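Local coordinates for protein mannitol dehydrogenase (Pseudomonas fluorescens, PDB 1LJ8) that binds NAD and probably catalyses the reversible, NAD-dependent oxidation of mannitol to fructose, at residues Arg477-Gly480 against Val481-Leu485; Glu464-Ala467 against Ala468-Cys472; Leu326-Ala329 against Tyr330-Tyr334. All blocks are in the same frame, centred on the assembly; numbering follows the deposited sequence.

Interaction 1 (Arg477-Gly480 against Val481-Leu485); sequences RDNG and VTTTL
Two donors of Thr-484 converge on the carbonyl oxygen of Gly-480. Its backbone N lies 3.1 Å from Gly-480 O, and its hydroxyl OG1 donates to the same Gly-480 O over 2.8 Å, the two arriving from opposite faces of the carbonyl plane. Threonine suits the place because a chi1 of -64° sets OG1 beside its own backbone N, close to the preceding turn. This is the tight, inner side: Thr-484 is buried, its OG1 has a second partner in Ser-475, and the side chain of Val-481 packs on Leu-476 and on Phe-327 of helix 325-339. Here helix 463-488 is kinked: the N atoms of Val-481 and Thr-482 miss the bond to the preceding turn, and Val-481 N is taken up by the carboxylate of Glu-419. At Gly-480 phi is 87°, an angle at which a beta carbon would collide with the carbonyl oxygen of Asn-479, which is why glycine suits this place. On the outer side water fills in for the helical bond. Water 1 donates to Asn-479 O at 2.7 Å and accepts from Thr-483 N at 3.0 Å, bridging the two residues. Water 2 gives Asn-479 O a second donor, at 2.9 Å. The side chains there meet lightly, Thr-483 CG2 resting 3.7 Å from Asn-479 CB, while Asn-479 ND2 bonds back to Ser-475 OG.

Interaction 2 (Glu464-Ala467 against Ala468-Cys472); sequences EFVA and AFERC
Ala-467 lies under the side chain of Arg-471, one turn further along the same alpha-helix, 463-488. The regular i to i+4 ladder joins them: Arg-471 N reaches Ala-467 O at 2.9 Å with an N-H...O angle of 162°. Arg-471 then folds back over this carbonyl. Its chain bends at chi3 (-78°), which lays one face of the guanidinium over Ala-467 O and brings NH1 to 3.6 Å from Ala-467 CB. A methyl is small enough to let the flat group lie this low.

Ala-468, the next residue, is buried. Its N bonds to Glu-464 O, and its CB sits 3.6 Å from that same Glu-464 O while packing on Glu-401 and Ala-404 of helix 401-413; the short side chain lets that helix come close.

The side chain of Val-466 touches Leu-449. It also runs alongside Glu-470, with CG1 against the carboxylate end, 3.8 Å from Glu-470 OE2, an oxygen whose polar partner is Ser-445. Nearer the backbone, Glu-470 CG touches Val-466 O at 3.3 Å. Between these flanks the buried rings of Phe-465 and Phe-469 leave the helix on its inner side, toward helices 387-396 and 444-448 respectively; Phe-465 CE2 comes no nearer than 4.1 Å to Phe-469 CB.

Arg-471 NH2 has two partners, the carboxylate of Glu-401 and water 3, which lies in the guanidinium plane at 2.8 Å from that NH2 and donates to Glu-464 O at 2.7 Å.

Interaction 3 (Leu326-Ala329 against Tyr330-Tyr334); sequences LFVA and YMRAY
Leu-326 to Ala-329 and Tyr-330 to Ala-333 form successive turns of helix 325-339, and backbone hydrogen bonds are the main link between them. Tyr-330, Met-331, Arg-332 and Ala-333 each give their N-H to the carbonyl four residues back. The straightest is Met-331 N to Phe-327 O, 2.9 Å with an N-H...O angle of 169°; Ala-333 N to Ala-329 O, also 2.9 Å, is more bent at 155°. This is regular alpha-helix, with the peptide groups satisfied within the helix itself.

Van der Waals contacts between side chains of the two turns are few. Val-328 and Arg-332 leave the helix as neighbours, with Val-328 CG1 3.9 Å from Arg-332 NE. The arginine is extended from CG to NE, so its stem runs past the valine and carries the guanidinium to Gln-356 of helix 351-362. Other touches involve side-chain carbons and carbonyls: Tyr-330 CB is 3.4 Å from Leu-326 O, and Ala-333 CB 3.5 Å from Ala-329 O.

Polar ends find their partners outside the two turns. Tyr-330 OH bonds to the main-chain oxygen of Arg-402, which satisfies the hydroxyl of a mostly buried ring, and Arg-332 NH2 bonds to Gln-356 OE1.

Aromatic and apolar side chains suit a helix embedded among others in the C-terminal domain. Phe-327 makes an edge-to-face ring contact with Tyr-315. With CG of Tyr-330 anti to the backbone N (chi1 173°), its ring swings off the helix to pack on Ala-305 and Leu-309 of helix 289-313, Leu-405 and Val-406 of helix 401-413, and Leu-488 of helix 463-488. Met-331, present as selenomethionine, stretches fully to Leu-358, Val-359 and Phe-362 of helix 351-362.

In the fold
Along the chain, interaction 3 comes first, in helix 325-339; interactions 2 and 1 follow in that order, both in the long helix 463-488. Each closes nothing larger than single turns of helix, and the three stand in series, neither nested nor crossed. Interactions 2 and 1 have centres about 15 Å apart, with the kink of helix 463-488 within interaction 1. Beyond the kink, that helix packs against interaction 3: Thr-482 CG2 lies 3.6 Å from Leu-326 CD1, and Leu-485 CD2 3.8 Å from Tyr-330 CG. Interaction 2 does not touch interaction 3, yet all three meet helix 401-413, which links them within the helical C-terminal part of the enzyme.

Interaction 1 (Arg477-Gly480 against Val481-Leu485)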
loop_
_atom_site.group_PDB
_atom_site.type_symbol
_atom_site.label_atom_id
_atom_site.label_comp_id
_atom_site.label_asym_id
_atom_site.label_seq_id
_atom_site.Cartn_x
_atom_site.Cartn_y
_atom_site.Cartn_z
ATOM N N ARG A 477 24.366 -3.923 16.106
ATOM C CA ARG A 477 24.790 -5.297 16.400
ATOM C C ARG A 477 25.439 -5.421 17.776
ATOM O O ARG A 477 25.086 -6.303 18.572
ATOM C CB ARG A 477 25.804 -5.750 15.336
ATOM C CG ARG A 477 26.304 -7.163 15.488
ATOM C CD ARG A 477 27.524 -7.401 14.613
ATOM N NE ARG A 477 28.584 -6.467 15.025
ATOM C CZ ARG A 477 29.425 -5.872 14.185
ATOM N NH1 ARG A 477 29.348 -6.115 12.881
ATOM N NH2 ARG A 477 30.307 -4.984 14.650
ATOM N N ASP A 478 26.386 -4.531 18.052
ATOM C CA ASP A 478 27.124 -4.581 19.306
ATOM C C ASP A 478 26.474 -3.969 20.531
ATOM O O ASP A 478 26.536 -4.565 21.617
ATOM C CB ASP A 478 28.505 -3.936 19.108
ATOM C CG ASP A 478 29.330 -4.645 18.032
ATOM O OD1 ASP A 478 29.094 -5.830 17.777
ATOM O OD2 ASP A 478 30.232 -4.028 17.450
ATOM N N ASN A 479 25.853 -2.802 20.366
ATOM C CA ASN A 479 25.242 -2.083 21.497
ATOM C C ASN A 479 23.739 -2.166 21.615
ATOM O O ASN A 479 23.177 -1.737 22.622
ATOM C CB ASN A 479 25.610 -0.617 21.413
ATOM C CG ASN A 479 27.106 -0.420 21.207
ATOM O OD1 ASN A 479 27.902 -1.082 21.866
ATOM N ND2 ASN A 479 27.489 0.462 20.276
ATOM N N GLY A 480 23.083 -2.679 20.582
ATOM C CA GLY A 480 21.633 -2.743 20.624
ATOM C C GLY A 480 20.914 -1.479 20.142
ATOM O O GLY A 480 21.462 -0.375 20.067
ATOM N N VAL A 481 19.639 -1.648 19.814
ATOM C CA VAL A 481 18.800 -0.548 19.337
ATOM C C VAL A 481 18.720 0.624 20.336
ATOM O O VAL A 481 18.926 1.782 19.960
ATOM C CB VAL A 481 17.345 -1.074 19.086
ATOM C CG1 VAL A 481 16.375 0.087 18.792
ATOM C CG2 VAL A 481 17.354 -2.108 17.957
ATOM N N THR A 482 18.430 0.320 21.604
ATOM C CA THR A 482 18.241 1.380 22.579
ATOM C C THR A 482 19.468 2.273 22.755
ATOM O O THR A 482 19.374 3.490 22.700
ATOM C CB THR A 482 17.813 0.799 23.938
ATOM O OG1 THR A 482 16.524 0.171 23.764
ATOM C CG2 THR A 482 17.686 1.926 25.012
ATOM N N THR A 483 20.614 1.658 22.953
ATOM C CA THR A 483 21.831 2.452 23.135
ATOM C C THR A 483 22.170 3.208 21.850
ATOM O O THR A 483 22.585 4.357 21.883
ATOM C CB THR A 483 22.972 1.520 23.570
ATOM O OG1 THR A 483 22.728 1.115 24.934
ATOM C CG2 THR A 483 24.319 2.221 23.478
ATOM N N THR A 484 21.967 2.579 20.699
ATOM C CA THR A 484 22.254 3.269 19.435
ATOM C C THR A 484 21.383 4.530 19.296
ATOM O O THR A 484 21.860 5.582 18.876
ATOM C CB THR A 484 22.015 2.311 18.270
ATOM O OG1 THR A 484 22.945 1.225 18.379
ATOM C CG2 THR A 484 22.184 3.003 16.929
ATOM N N LEU A 485 20.087 4.421 19.612
ATOM C CA LEU A 485 19.199 5.572 19.516
ATOM C C LEU A 485 19.618 6.632 20.514
ATOM O O LEU A 485 19.595 7.800 20.194
ATOM C CB LEU A 485 17.715 5.204 19.774
ATOM C CG LEU A 485 17.054 4.496 18.569
ATOM C CD1 LEU A 485 15.629 4.064 18.944
ATOM C CD2 LEU A 485 17.022 5.418 17.354
HETATM O O HOH W 1 20.665 -1.232 23.616
HETATM O O HOH W 2 24.121 -0.834 25.264
#

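Interaction 2 (Glu464-Ala467 against Ala468-Cys472)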
loop_
_atom_site.group_PDB
_atom_site.type_symbol
_atom_site.label_atom_id
_atom_site.label_comp_id
_atom_site.label_asym_id
_atom_site.label_seq_id
_atom_site.Cartn_x
_atom_site.Cartn_y
_atom_site.Cartn_z
ATOM N N GLU A 464 30.077 9.499 2.599
ATOM C CA GLU A 464 29.409 9.964 3.803
ATOM C C GLU A 464 28.297 8.976 4.211
ATOM O O GLU A 464 28.183 8.578 5.361
ATOM C CB GLU A 464 28.708 11.308 3.567
ATOM C CG GLU A 464 29.610 12.564 3.511
ATOM C CD GLU A 464 30.499 12.662 2.280
ATOM O OE1 GLU A 464 31.400 13.532 2.362
ATOM O OE2 GLU A 464 30.328 11.935 1.255
ATOM N N PHE A 465 27.474 8.594 3.254
ATOM C CA PHE A 465 26.357 7.714 3.618
ATOM C C PHE A 465 26.862 6.327 3.964
ATOM O O PHE A 465 26.404 5.697 4.931
ATOM C CB PHE A 465 25.342 7.597 2.467
ATOM C CG PHE A 465 24.185 6.693 2.818
ATOM C CD1 PHE A 465 23.064 7.218 3.459
ATOM C CD2 PHE A 465 24.268 5.329 2.595
ATOM C CE1 PHE A 465 22.022 6.382 3.889
ATOM C CE2 PHE A 465 23.231 4.459 3.010
ATOM C CZ PHE A 465 22.119 4.988 3.654
ATOM N N VAL A 466 27.799 5.816 3.173
ATOM C CA VAL A 466 28.309 4.476 3.467
ATOM C C VAL A 466 28.936 4.420 4.885
ATOM O O VAL A 466 28.727 3.456 5.616
ATOM C CB VAL A 466 29.356 4.048 2.412
ATOM C CG1 VAL A 466 30.058 2.746 2.863
ATOM C CG2 VAL A 466 28.650 3.809 1.068
ATOM N N ALA A 467 29.677 5.456 5.277
ATOM C CA ALA A 467 30.305 5.464 6.616
ATOM C C ALA A 467 29.223 5.479 7.714
ATOM O O ALA A 467 29.338 4.787 8.726
ATOM C CB ALA A 467 31.211 6.711 6.771
ATOM N N ALA A 468 28.177 6.262 7.489
ATOM C CA ALA A 468 27.090 6.360 8.462
ATOM C C ALA A 468 26.375 4.994 8.567
ATOM O O ALA A 468 26.030 4.537 9.655
ATOM C CB ALA A 468 26.097 7.452 8.038
ATOM N N PHE A 469 26.141 4.366 7.426
ATOM C CA PHE A 469 25.501 3.047 7.407
ATOM C C PHE A 469 26.334 2.040 8.169
ATOM O O PHE A 469 25.814 1.282 8.980
ATOM C CB PHE A 469 25.321 2.573 5.954
ATOM C CG PHE A 469 24.907 1.141 5.853
ATOM C CD1 PHE A 469 23.573 0.778 5.998
ATOM C CD2 PHE A 469 25.867 0.152 5.681
ATOM C CE1 PHE A 469 23.195 -0.535 5.980
ATOM C CE2 PHE A 469 25.499 -1.198 5.661
ATOM C CZ PHE A 469 24.144 -1.541 5.814
ATOM N N GLU A 470 27.645 2.039 7.941
ATOM C CA GLU A 470 28.495 1.089 8.631
ATOM C C GLU A 470 28.561 1.328 10.149
ATOM O O GLU A 470 28.569 0.357 10.913
ATOM C CB GLU A 470 29.901 1.100 8.000
ATOM C CG GLU A 470 29.889 0.471 6.594
ATOM C CD GLU A 470 31.253 0.429 5.945
ATOM O OE1 GLU A 470 32.209 1.010 6.496
ATOM O OE2 GLU A 470 31.363 -0.183 4.867
ATOM N N ARG A 471 28.628 2.596 10.569
ATOM C CA ARG A 471 28.643 2.975 12.009
ATOM C C ARG A 471 27.334 2.463 12.655
ATOM O O ARG A 471 27.328 1.865 13.739
ATOM C CB ARG A 471 28.609 4.515 12.200
ATOM C CG ARG A 471 29.854 5.272 11.844
ATOM C CD ARG A 471 29.773 6.675 12.399
ATOM N NE ARG A 471 28.937 7.608 11.625
ATOM C CZ ARG A 471 29.368 8.252 10.542
ATOM N NH1 ARG A 471 30.595 8.061 10.094
ATOM N NH2 ARG A 471 28.605 9.155 9.945
ATOM N N CYS A 472 26.232 2.772 11.995
ATOM C CA CYS A 472 24.909 2.373 12.496
ATOM C C CYS A 472 24.765 0.878 12.616
ATOM O O CYS A 472 24.295 0.368 13.653
ATOM C CB CYS A 472 23.770 2.943 11.594
ATOM S SG CYS A 472 23.548 4.753 11.799
HETATM O O HOH W 3 29.188 10.096 7.405
#

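Interaction 3 (Leu326-Ala329 against Tyr330-Tyr334)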
loop_
_atom_site.group_PDB
_atom_site.type_symbol
_atom_site.label_atom_id
_atom_site.label_comp_id
_atom_site.label_asym_id
_atom_site.label_seq_id
_atom_site.Cartn_x
_atom_site.Cartn_y
_atom_site.Cartn_z
ATOM N N LEU A 326 12.206 7.011 23.076
ATOM C CA LEU A 326 13.355 7.171 22.191
ATOM C C LEU A 326 12.891 7.009 20.753
ATOM O O LEU A 326 13.410 7.673 19.870
ATOM C CB LEU A 326 14.412 6.129 22.474
ATOM C CG LEU A 326 15.272 6.215 23.736
ATOM C CD1 LEU A 326 16.154 4.978 23.801
ATOM C CD2 LEU A 326 16.122 7.484 23.672
ATOM N N PHE A 327 11.919 6.117 20.518
ATOM C CA PHE A 327 11.406 5.944 19.142
ATOM C C PHE A 327 10.627 7.190 18.700
ATOM O O PHE A 327 10.731 7.626 17.524
ATOM C CB PHE A 327 10.507 4.693 19.041
ATOM C CG PHE A 327 11.268 3.403 18.906
ATOM C CD1 PHE A 327 12.019 2.905 19.966
ATOM C CD2 PHE A 327 11.230 2.665 17.700
ATOM C CE1 PHE A 327 12.711 1.710 19.856
ATOM C CE2 PHE A 327 11.925 1.464 17.579
ATOM C CZ PHE A 327 12.664 0.977 18.652
ATOM N N VAL A 328 9.813 7.752 19.604
ATOM C CA VAL A 328 9.056 8.956 19.273
ATOM C C VAL A 328 10.005 10.085 18.938
ATOM O O VAL A 328 9.810 10.801 17.959
ATOM C CB VAL A 328 8.136 9.400 20.476
ATOM C CG1 VAL A 328 7.366 10.645 20.131
ATOM C CG2 VAL A 328 7.154 8.263 20.841
ATOM N N ALA A 329 11.051 10.262 19.757
ATOM C CA ALA A 329 12.027 11.348 19.504
ATOM C C ALA A 329 12.755 11.144 18.171
ATOM O O ALA A 329 13.010 12.099 17.406
ATOM C CB ALA A 329 13.028 11.429 20.655
ATOM N N TYR A 330 13.115 9.898 17.901
ATOM C CA TYR A 330 13.767 9.586 16.617
ATOM C C TYR A 330 12.850 9.896 15.420
ATOM O O TYR A 330 13.290 10.531 14.444
ATOM C CB TYR A 330 14.185 8.105 16.623
ATOM C CG TYR A 330 14.733 7.580 15.301
ATOM C CD1 TYR A 330 15.889 8.109 14.724
ATOM C CD2 TYR A 330 14.095 6.525 14.657
ATOM C CE1 TYR A 330 16.397 7.581 13.526
ATOM C CE2 TYR A 330 14.582 5.989 13.471
ATOM C CZ TYR A 330 15.734 6.518 12.912
ATOM O OH TYR A 330 16.250 5.973 11.744
HETATM N N MSE A 331 11.586 9.458 15.475
HETATM C CA MSE A 331 10.625 9.768 14.383
HETATM C C MSE A 331 10.466 11.288 14.194
HETATM O O MSE A 331 10.460 11.801 13.060
HETATM C CB MSE A 331 9.236 9.179 14.706
HETATM C CG MSE A 331 8.073 9.709 13.814
HETATM SE SE MSE A 331 6.456 8.689 14.370
HETATM C CE MSE A 331 5.142 9.662 13.286
ATOM N N ARG A 332 10.341 12.019 15.305
ATOM C CA ARG A 332 10.193 13.469 15.181
ATOM C C ARG A 332 11.428 14.105 14.557
ATOM O O ARG A 332 11.317 15.014 13.722
ATOM C CB ARG A 332 9.918 14.112 16.551
ATOM C CG ARG A 332 8.561 13.829 17.130
ATOM C CD ARG A 332 8.329 14.770 18.313
ATOM N NE ARG A 332 7.125 14.445 19.087
ATOM C CZ ARG A 332 5.881 14.820 18.775
ATOM N NH1 ARG A 332 5.636 15.538 17.683
ATOM N NH2 ARG A 332 4.881 14.499 19.591
ATOM N N ALA A 333 12.606 13.623 14.939
ATOM C CA ALA A 333 13.838 14.192 14.367
ATOM C C ALA A 333 13.908 13.872 12.862
ATOM O O ALA A 333 14.264 14.711 12.045
ATOM C CB ALA A 333 15.066 13.618 15.080
ATOM N N TYR A 334 13.589 12.629 12.500
ATOM C CA TYR A 334 13.595 12.252 11.095
ATOM C C TYR A 334 12.599 13.116 10.306
ATOM O O TYR A 334 12.950 13.678 9.232
ATOM C CB TYR A 334 13.250 10.748 10.948
ATOM C CG TYR A 334 13.168 10.283 9.520
ATOM C CD1 TYR A 334 14.325 10.069 8.773
ATOM C CD2 TYR A 334 11.932 10.040 8.910
ATOM C CE1 TYR A 334 14.268 9.641 7.462
ATOM C CE2 TYR A 334 11.870 9.568 7.573
ATOM C CZ TYR A 334 13.053 9.380 6.868
ATOM O OH TYR A 334 13.078 8.946 5.560
#